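Local atomic coordinates of oligopeptide-binding protein AppA (Bacillus subtilis, PDB entry 1XOC), a protein that binds oligopeptides outside the cell and delivers them to the App ABC transporter, an uptake system that can replace Opp in sporulation and competence. Residues N64-L76 and A81-H93. Sequence-based numbering, arbitrary orientation.
Sequences NVKLSLAESIKEL and AYDVKIKKGVKFH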
ATOM      1  N   ASN A  64     -13.533  -5.614  -9.264  1.00 33.39           N
ATOM      2  CA  ASN A  64     -14.819  -4.964  -9.463  1.00 33.00           C
ATOM      3  C   ASN A  64     -15.345  -4.414  -8.154  1.00 31.67           C
ATOM      4  O   ASN A  64     -15.197  -5.047  -7.112  1.00 30.01           O
ATOM      5  CB  ASN A  64     -15.825  -5.954 -10.046  1.00 33.14           C
ATOM      6  CG  ASN A  64     -15.416  -6.457 -11.404  1.00 35.38           C
ATOM      7  OD1 ASN A  64     -14.986  -5.686 -12.249  1.00 35.64           O
ATOM      8  ND2 ASN A  64     -15.514  -7.752 -11.604  1.00 36.56           N
ATOM      9  N   VAL A  65     -15.959  -3.235  -8.203  1.00 29.91           N
ATOM     10  CA  VAL A  65     -16.561  -2.633  -7.020  1.00 30.49           C
ATOM     11  C   VAL A  65     -17.921  -3.278  -6.746  1.00 30.05           C
ATOM     12  O   VAL A  65     -18.769  -3.360  -7.644  1.00 30.50           O
ATOM     13  CB  VAL A  65     -16.726  -1.121  -7.201  1.00 31.40           C
ATOM     14  CG1 VAL A  65     -17.433  -0.493  -6.033  1.00 30.36           C
ATOM     15  CG2 VAL A  65     -15.390  -0.458  -7.426  1.00 31.81           C
ATOM     16  N   LYS A  66     -18.105  -3.760  -5.533  1.00 29.91           N
ATOM     17  CA  LYS A  66     -19.340  -4.384  -5.063  1.00 30.25           C
ATOM     18  C   LYS A  66     -19.871  -3.638  -3.861  1.00 29.86           C
ATOM     19  O   LYS A  66     -19.113  -3.086  -3.105  1.00 28.95           O
ATOM     20  CB  LYS A  66     -19.050  -5.832  -4.627  1.00 30.95           C
ATOM     21  CG  LYS A  66     -18.464  -6.688  -5.714  1.00 34.48           C
ATOM     22  CD  LYS A  66     -19.428  -6.813  -6.862  1.00 36.53           C
ATOM     23  CE  LYS A  66     -18.993  -7.797  -7.931  1.00 39.27           C
ATOM     24  NZ  LYS A  66     -19.855  -7.757  -9.157  1.00 42.53           N
ATOM     25  N   LEU A  67     -21.167  -3.622  -3.641  1.00 29.59           N
ATOM     26  CA  LEU A  67     -21.772  -3.044  -2.443  1.00 29.98           C
ATOM     27  C   LEU A  67     -21.412  -3.898  -1.217  1.00 30.27           C
ATOM     28  O   LEU A  67     -21.436  -5.140  -1.314  1.00 30.52           O
ATOM     29  CB  LEU A  67     -23.302  -3.072  -2.613  1.00 30.67           C
ATOM     30  CG  LEU A  67     -23.900  -1.969  -3.492  0.50 31.22           C
ATOM     31  CD1 LEU A  67     -22.912  -1.221  -4.412  0.50 30.27           C
ATOM     32  CD2 LEU A  67     -25.074  -2.548  -4.271  0.50 31.17           C
ATOM     33  N   SER A  68     -21.118  -3.274  -0.074  1.00 29.83           N
ATOM     34  CA  SER A  68     -20.902  -4.030   1.142  1.00 30.40           C
ATOM     35  C   SER A  68     -21.854  -3.474   2.229  1.00 30.36           C
ATOM     36  O   SER A  68     -22.951  -4.000   2.387  1.00 30.34           O
ATOM     37  CB  SER A  68     -19.423  -3.961   1.543  1.00 30.52           C
ATOM     38  OG  SER A  68     -19.191  -4.704   2.733  1.00 32.46           O
ATOM     39  N   LEU A  69     -21.464  -2.420   2.943  1.00 30.57           N
ATOM     40  CA  LEU A  69     -22.349  -1.770   3.906  1.00 31.00           C
ATOM     41  C   LEU A  69     -23.527  -1.048   3.198  1.00 30.28           C
ATOM     42  O   LEU A  69     -24.647  -0.972   3.722  1.00 29.84           O
ATOM     43  CB  LEU A  69     -21.560  -0.813   4.792  1.00 32.25           C
ATOM     44  CG  LEU A  69     -22.271  -0.066   5.898  1.00 31.93           C
ATOM     45  CD1 LEU A  69     -22.996  -1.046   6.834  1.00 32.18           C
ATOM     46  CD2 LEU A  69     -21.229   0.788   6.626  1.00 32.43           C
ATOM     47  N   ALA A  70     -23.265  -0.506   2.006  1.00 30.13           N
ATOM     48  CA  ALA A  70     -24.306   0.152   1.227  1.00 29.95           C
ATOM     49  C   ALA A  70     -25.354  -0.826   0.700  1.00 29.80           C
ATOM     50  O   ALA A  70     -25.001  -1.902   0.241  1.00 29.33           O
ATOM     51  CB  ALA A  70     -23.666   0.910   0.057  1.00 30.07           C
ATOM     52  N   GLU A  71     -26.633  -0.456   0.830  1.00 29.61           N
ATOM     53  CA  GLU A  71     -27.766  -1.152   0.202  1.00 31.03           C
ATOM     54  C   GLU A  71     -27.869  -0.760  -1.256  1.00 30.03           C
ATOM     55  O   GLU A  71     -28.152  -1.602  -2.090  1.00 30.56           O
ATOM     56  CB  GLU A  71     -29.053  -0.801   0.953  1.00 30.82           C
ATOM     57  CG  GLU A  71     -30.225  -1.650   0.602  1.00 33.34           C
ATOM     58  CD  GLU A  71     -31.374  -1.610   1.629  1.00 36.43           C
ATOM     59  OE1 GLU A  71     -31.215  -1.149   2.797  1.00 44.97           O
ATOM     60  OE2 GLU A  71     -32.467  -2.074   1.252  1.00 47.19           O
ATOM     61  N   SER A  72     -27.659   0.522  -1.554  1.00 29.53           N
ATOM     62  CA  SER A  72     -27.641   1.014  -2.903  1.00 29.59           C
ATOM     63  C   SER A  72     -26.842   2.318  -3.026  1.00 29.10           C
ATOM     64  O   SER A  72     -26.716   3.062  -2.068  1.00 29.17           O
ATOM     65  CB  SER A  72     -29.076   1.228  -3.388  1.00 29.73           C
ATOM     66  OG  SER A  72     -29.667   2.247  -2.630  1.00 33.09           O
ATOM     67  N   ILE A  73     -26.293   2.550  -4.214  1.00 29.43           N
ATOM     68  CA  ILE A  73     -25.573   3.778  -4.559  1.00 29.36           C
ATOM     69  C   ILE A  73     -26.090   4.252  -5.914  1.00 28.95           C
ATOM     70  O   ILE A  73     -26.110   3.496  -6.906  1.00 30.32           O
ATOM     71  CB  ILE A  73     -24.118   3.520  -4.717  1.00 29.30           C
ATOM     72  CG1 ILE A  73     -23.588   2.981  -3.388  1.00 29.46           C
ATOM     73  CG2 ILE A  73     -23.390   4.828  -5.113  1.00 29.87           C
ATOM     74  CD1 ILE A  73     -22.126   2.579  -3.431  1.00 30.28           C
ATOM     75  N   LYS A  74     -26.554   5.496  -5.957  1.00 28.90           N
ATOM     76  CA  LYS A  74     -27.008   6.112  -7.200  1.00 28.71           C
ATOM     77  C   LYS A  74     -26.089   7.267  -7.551  1.00 27.78           C
ATOM     78  O   LYS A  74     -25.904   8.179  -6.745  1.00 27.04           O
ATOM     79  CB  LYS A  74     -28.431   6.633  -7.026  1.00 29.27           C
ATOM     80  CG  LYS A  74     -28.980   7.352  -8.203  1.00 31.81           C
ATOM     81  CD  LYS A  74     -29.285   6.419  -9.373  1.00 33.63           C
ATOM     82  CE  LYS A  74     -30.004   7.138 -10.506  1.00 33.78           C
ATOM     83  NZ  LYS A  74     -29.832   6.397 -11.780  1.00 37.08           N
ATOM     84  N   GLU A  75     -25.516   7.228  -8.750  1.00 27.25           N
ATOM     85  CA  GLU A  75     -24.746   8.354  -9.265  1.00 28.07           C
ATOM     86  C   GLU A  75     -25.660   9.439  -9.824  1.00 27.64           C
ATOM     87  O   GLU A  75     -26.509   9.173 -10.675  1.00 27.83           O
ATOM     88  CB  GLU A  75     -23.766   7.885 -10.343  1.00 28.38           C
ATOM     89  CG  GLU A  75     -22.770   8.947 -10.779  1.00 28.96           C
ATOM     90  CD  GLU A  75     -21.734   8.410 -11.747  1.00 32.19           C
ATOM     91  OE1 GLU A  75     -22.061   8.253 -12.942  1.00 33.78           O
ATOM     92  OE2 GLU A  75     -20.593   8.146 -11.314  1.00 37.37           O
ATOM     93  N   LEU A  76     -25.479  10.664  -9.341  1.00 26.91           N
ATOM     94  CA  LEU A  76     -26.314  11.784  -9.758  1.00 27.00           C
ATOM     95  C   LEU A  76     -25.485  12.868 -10.439  1.00 25.99           C
ATOM     96  O   LEU A  76     -24.256  12.861 -10.364  1.00 25.74           O
ATOM     97  CB  LEU A  76     -27.063  12.371  -8.559  1.00 27.02           C
ATOM     98  CG  LEU A  76     -27.918  11.395  -7.749  1.00 30.86           C
ATOM     99  CD1 LEU A  76     -28.474  12.072  -6.506  1.00 33.27           C
ATOM    100  CD2 LEU A  76     -29.043  10.829  -8.604  1.00 30.64           C
ATOM    101  N   ALA A  81     -22.515  13.915  -7.666  1.00 26.89           N
ATOM    102  CA  ALA A  81     -23.108  13.528  -6.401  1.00 26.31           C
ATOM    103  C   ALA A  81     -23.401  12.024  -6.375  1.00 27.40           C
ATOM    104  O   ALA A  81     -23.597  11.417  -7.423  1.00 26.63           O
ATOM    105  CB  ALA A  81     -24.385  14.338  -6.116  1.00 26.74           C
ATOM    106  N   TYR A  82     -23.462  11.469  -5.164  1.00 26.54           N
ATOM    107  CA  TYR A  82     -23.793  10.051  -4.945  1.00 27.47           C
ATOM    108  C   TYR A  82     -24.748   9.931  -3.789  1.00 28.28           C
ATOM    109  O   TYR A  82     -24.468  10.387  -2.724  1.00 26.33           O
ATOM    110  CB  TYR A  82     -22.532   9.222  -4.650  1.00 27.00           C
ATOM    111  CG  TYR A  82     -21.616   9.175  -5.818  1.00 27.00           C
ATOM    112  CD1 TYR A  82     -20.731  10.219  -6.086  1.00 28.37           C
ATOM    113  CD2 TYR A  82     -21.682   8.132  -6.739  1.00 24.78           C
ATOM    114  CE1 TYR A  82     -19.910  10.207  -7.201  1.00 27.09           C
ATOM    115  CE2 TYR A  82     -20.850   8.105  -7.823  1.00 24.19           C
ATOM    116  CZ  TYR A  82     -19.992   9.151  -8.093  1.00 26.49           C
ATOM    117  OH  TYR A  82     -19.223   9.074  -9.223  1.00 30.40           O
ATOM    118  N   ASP A  83     -25.907   9.330  -4.039  1.00 27.12           N
ATOM    119  CA  ASP A  83     -26.941   9.073  -3.010  1.00 27.76           C
ATOM    120  C   ASP A  83     -26.798   7.643  -2.554  1.00 27.73           C
ATOM    121  O   ASP A  83     -26.925   6.713  -3.356  1.00 28.38           O
ATOM    122  CB  ASP A  83     -28.337   9.289  -3.648  1.00 28.03           C
ATOM    123  CG  ASP A  83     -29.491   9.238  -2.641  1.00 30.06           C
ATOM    124  OD1 ASP A  83     -29.232   9.234  -1.403  1.00 36.53           O
ATOM    125  OD2 ASP A  83     -30.653   9.248  -3.112  1.00 34.40           O
ATOM    126  N   VAL A  84     -26.489   7.462  -1.266  1.00 28.41           N
ATOM    127  CA  VAL A  84     -26.128   6.165  -0.717  1.00 29.64           C
ATOM    128  C   VAL A  84     -27.083   5.760   0.375  1.00 30.58           C
ATOM    129  O   VAL A  84     -27.283   6.471   1.329  1.00 30.69           O
ATOM    130  CB  VAL A  84     -24.713   6.224  -0.139  1.00 30.90           C
ATOM    131  CG1 VAL A  84     -24.339   4.896   0.615  1.00 32.78           C
ATOM    132  CG2 VAL A  84     -23.705   6.534  -1.222  1.00 29.66           C
ATOM    133  N   LYS A  85     -27.730   4.616   0.188  1.00 30.90           N
ATOM    134  CA  LYS A  85     -28.578   4.030   1.209  1.00 31.67           C
ATOM    135  C   LYS A  85     -27.785   2.947   1.922  1.00 30.89           C
ATOM    136  O   LYS A  85     -27.131   2.142   1.284  1.00 31.30           O
ATOM    137  CB  LYS A  85     -29.820   3.439   0.561  1.00 32.21           C
ATOM    138  CG  LYS A  85     -30.701   4.515  -0.055  1.00 35.22           C
ATOM    139  CD  LYS A  85     -31.950   3.971  -0.771  1.00 36.30           C
ATOM    140  CE  LYS A  85     -32.718   5.104  -1.559  1.00 39.67           C
ATOM    141  NZ  LYS A  85     -31.853   5.928  -2.532  1.00 41.25           N
ATOM    142  N   ILE A  86     -27.875   2.928   3.243  1.00 30.56           N
ATOM    143  CA  ILE A  86     -27.074   2.075   4.112  1.00 31.37           C
ATOM    144  C   ILE A  86     -27.948   0.924   4.593  1.00 30.29           C
ATOM    145  O   ILE A  86     -29.111   1.136   4.918  1.00 29.16           O
ATOM    146  CB  ILE A  86     -26.604   2.924   5.332  1.00 31.75           C
ATOM    147  CG1 ILE A  86     -25.740   4.127   4.861  1.00 32.58           C
ATOM    148  CG2 ILE A  86     -25.860   2.093   6.351  1.00 32.30           C
ATOM    149  CD1 ILE A  86     -25.494   5.172   5.930  1.00 35.20           C
ATOM    150  N   LYS A  87     -27.408  -0.285   4.607  1.00 30.18           N
ATOM    151  CA  LYS A  87     -28.119  -1.432   5.206  1.00 30.97           C
ATOM    152  C   LYS A  87     -28.531  -1.153   6.653  1.00 30.98           C
ATOM    153  O   LYS A  87     -27.770  -0.553   7.424  1.00 30.41           O
ATOM    154  CB  LYS A  87     -27.242  -2.691   5.123  1.00 31.35           C
ATOM    155  CG  LYS A  87     -27.096  -3.246   3.689  1.00 30.86           C
ATOM    156  CD  LYS A  87     -26.140  -4.405   3.677  1.00 33.16           C
ATOM    157  CE  LYS A  87     -26.148  -5.208   2.423  1.00 35.60           C
ATOM    158  NZ  LYS A  87     -25.260  -4.719   1.402  1.00 38.86           N
ATOM    159  N   LYS A  88     -29.735  -1.602   7.012  1.00 31.44           N
ATOM    160  CA  LYS A  88     -30.281  -1.437   8.350  1.00 32.10           C
ATOM    161  C   LYS A  88     -29.926  -2.644   9.206  1.00 32.17           C
ATOM    162  O   LYS A  88     -29.758  -3.764   8.696  1.00 32.70           O
ATOM    163  CB  LYS A  88     -31.796  -1.300   8.282  1.00 32.97           C
ATOM    164  CG  LYS A  88     -32.295  -0.193   7.381  1.00 34.07           C
ATOM    165  CD  LYS A  88     -33.810  -0.075   7.508  1.00 35.05           C
ATOM    166  CE  LYS A  88     -34.458   0.662   6.323  1.00 39.86           C
ATOM    167  NZ  LYS A  88     -34.177   2.097   6.422  1.00 44.59           N
ATOM    168  N   GLY A  89     -29.801  -2.418  10.509  1.00 31.76           N
ATOM    169  CA  GLY A  89     -29.553  -3.500  11.456  1.00 31.85           C
ATOM    170  C   GLY A  89     -28.103  -3.898  11.605  1.00 31.87           C
ATOM    171  O   GLY A  89     -27.787  -4.935  12.205  1.00 32.99           O
ATOM    172  N   VAL A  90     -27.197  -3.098  11.046  1.00 30.54           N
ATOM    173  CA  VAL A  90     -25.770  -3.338  11.208  1.00 30.09           C
ATOM    174  C   VAL A  90     -25.344  -2.774  12.558  1.00 30.01           C
ATOM    175  O   VAL A  90     -25.650  -1.637  12.898  1.00 31.55           O
ATOM    176  CB  VAL A  90     -24.955  -2.648  10.073  1.00 29.44           C
ATOM    177  CG1 VAL A  90     -23.479  -2.847  10.287  1.00 29.79           C
ATOM    178  CG2 VAL A  90     -25.408  -3.182   8.727  1.00 29.53           C
ATOM    179  N   LYS A  91     -24.633  -3.574  13.333  1.00 31.06           N
ATOM    180  CA  LYS A  91     -24.209  -3.154  14.674  1.00 30.39           C
ATOM    181  C   LYS A  91     -22.698  -2.971  14.787  1.00 29.87           C
ATOM    182  O   LYS A  91     -21.920  -3.751  14.230  1.00 29.43           O
ATOM    183  CB  LYS A  91     -24.631  -4.180  15.749  1.00 31.43           C
ATOM    184  CG  LYS A  91     -26.087  -4.638  15.699  1.00 33.04           C
ATOM    185  CD  LYS A  91     -27.037  -3.499  15.938  1.00 33.20           C
ATOM    186  CE  LYS A  91     -28.485  -3.990  15.856  1.00 35.58           C
ATOM    187  NZ  LYS A  91     -29.482  -2.910  16.100  1.00 38.07           N
ATOM    188  N   PHE A  92     -22.290  -1.964  15.550  1.00 29.98           N
ATOM    189  CA  PHE A  92     -20.932  -1.903  16.048  1.00 29.64           C
ATOM    190  C   PHE A  92     -20.689  -2.976  17.131  1.00 30.02           C
ATOM    191  O   PHE A  92     -21.610  -3.554  17.718  1.00 29.90           O
ATOM    192  CB  PHE A  92     -20.616  -0.521  16.607  1.00 30.09           C
ATOM    193  CG  PHE A  92     -20.447   0.547  15.560  1.00 29.98           C
ATOM    194  CD1 PHE A  92     -21.446   1.473  15.327  1.00 30.60           C
ATOM    195  CD2 PHE A  92     -19.283   0.634  14.827  1.00 30.41           C
ATOM    196  CE1 PHE A  92     -21.264   2.447  14.379  1.00 31.21           C
ATOM    197  CE2 PHE A  92     -19.115   1.618  13.847  1.00 31.30           C
ATOM    198  CZ  PHE A  92     -20.095   2.522  13.641  1.00 29.98           C
ATOM    199  N   HIS A  93     -19.431  -3.222  17.430  1.00 29.85           N
ATOM    200  CA  HIS A  93     -19.061  -4.256  18.409  1.00 29.76           C
ATOM    201  C   HIS A  93     -19.580  -3.990  19.829  1.00 30.07           C
ATOM    202  O   HIS A  93     -19.588  -4.901  20.660  1.00 30.55           O
ATOM    203  CB  HIS A  93     -17.547  -4.462  18.421  1.00 30.15           C
ATOM    204  CG  HIS A  93     -16.990  -4.875  17.090  1.00 28.31           C
ATOM    205  ND1 HIS A  93     -15.727  -4.502  16.665  1.00 28.92           N
ATOM    206  CD2 HIS A  93     -17.531  -5.613  16.081  1.00 28.00           C
ATOM    207  CE1 HIS A  93     -15.513  -5.004  15.459  1.00 28.65           C
ATOM    208  NE2 HIS A  93     -16.594  -5.677  15.078  1.00 28.80           N
TER
HETATM  209  O   HOH W   1     -31.444  -3.027   4.955  1.00 34.22           O
HETATM  210  O   HOH W   2     -31.678   1.016   4.148  1.00 37.37           O
HETATM  211  O   HOH W   3     -29.272   4.901  -3.344  1.00 25.13           O
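Lys87 crosses to the corner of the neighbouring strand, where its NZ donates to two backbone carbonyls, Ser68 O at 2.6 Å and Ala70 O at 3.1 Å, the second approached from above the carbonyl plane. A bend at the last torsion (chi4 88°) turns the ammonium onto this pair, while Lys87 N binds Leu69 O. A long, flexible chain ending in a multi-donor ammonium suits this place; an alanine here would probably leave both carbonyls without their shared donor and the corner less firmly held. Glu71 N and, weakly, Ser72 N donate to Lys85 O, a classic beta bulge; strands 72-76 and 81-86 then form a hairpin, 81-86 being the middle strand of a five-stranded antiparallel sheet. The tighter face, covered by Tyr149 of helix 147-155, is largely apolar. Branched Ile73 CG1 lies 4.2 Å from Val84 CG2, and Ile73 CG2 meets the Tyr82 ring edge. Glu75 runs alongside that ring, its carboxylate turned 70° from it and OE2 weakly hydrogen-bonded to Tyr82 OH (2.7 Å). Beyond the bulge, buried Leu69 CD1 packs on Val90 CG2 (3.7 Å). The other face is looser and wet: a water joins Ser72 OG, Asp83 O and Lys85 NZ, the last also salt-bridged to Asp83 and Glu136. At the bulge, two waters bridge exposed Glu71 OE1, one to Ile86 O, one to Lys88 N. Thus one face is mainly apolar, with Glu75 at its rim; the other is mainly polar and hydrated, Leu76 and Ala81 packing at its end; at the corner a lysine supplies hydrogen bonds that regular strand pairing does not.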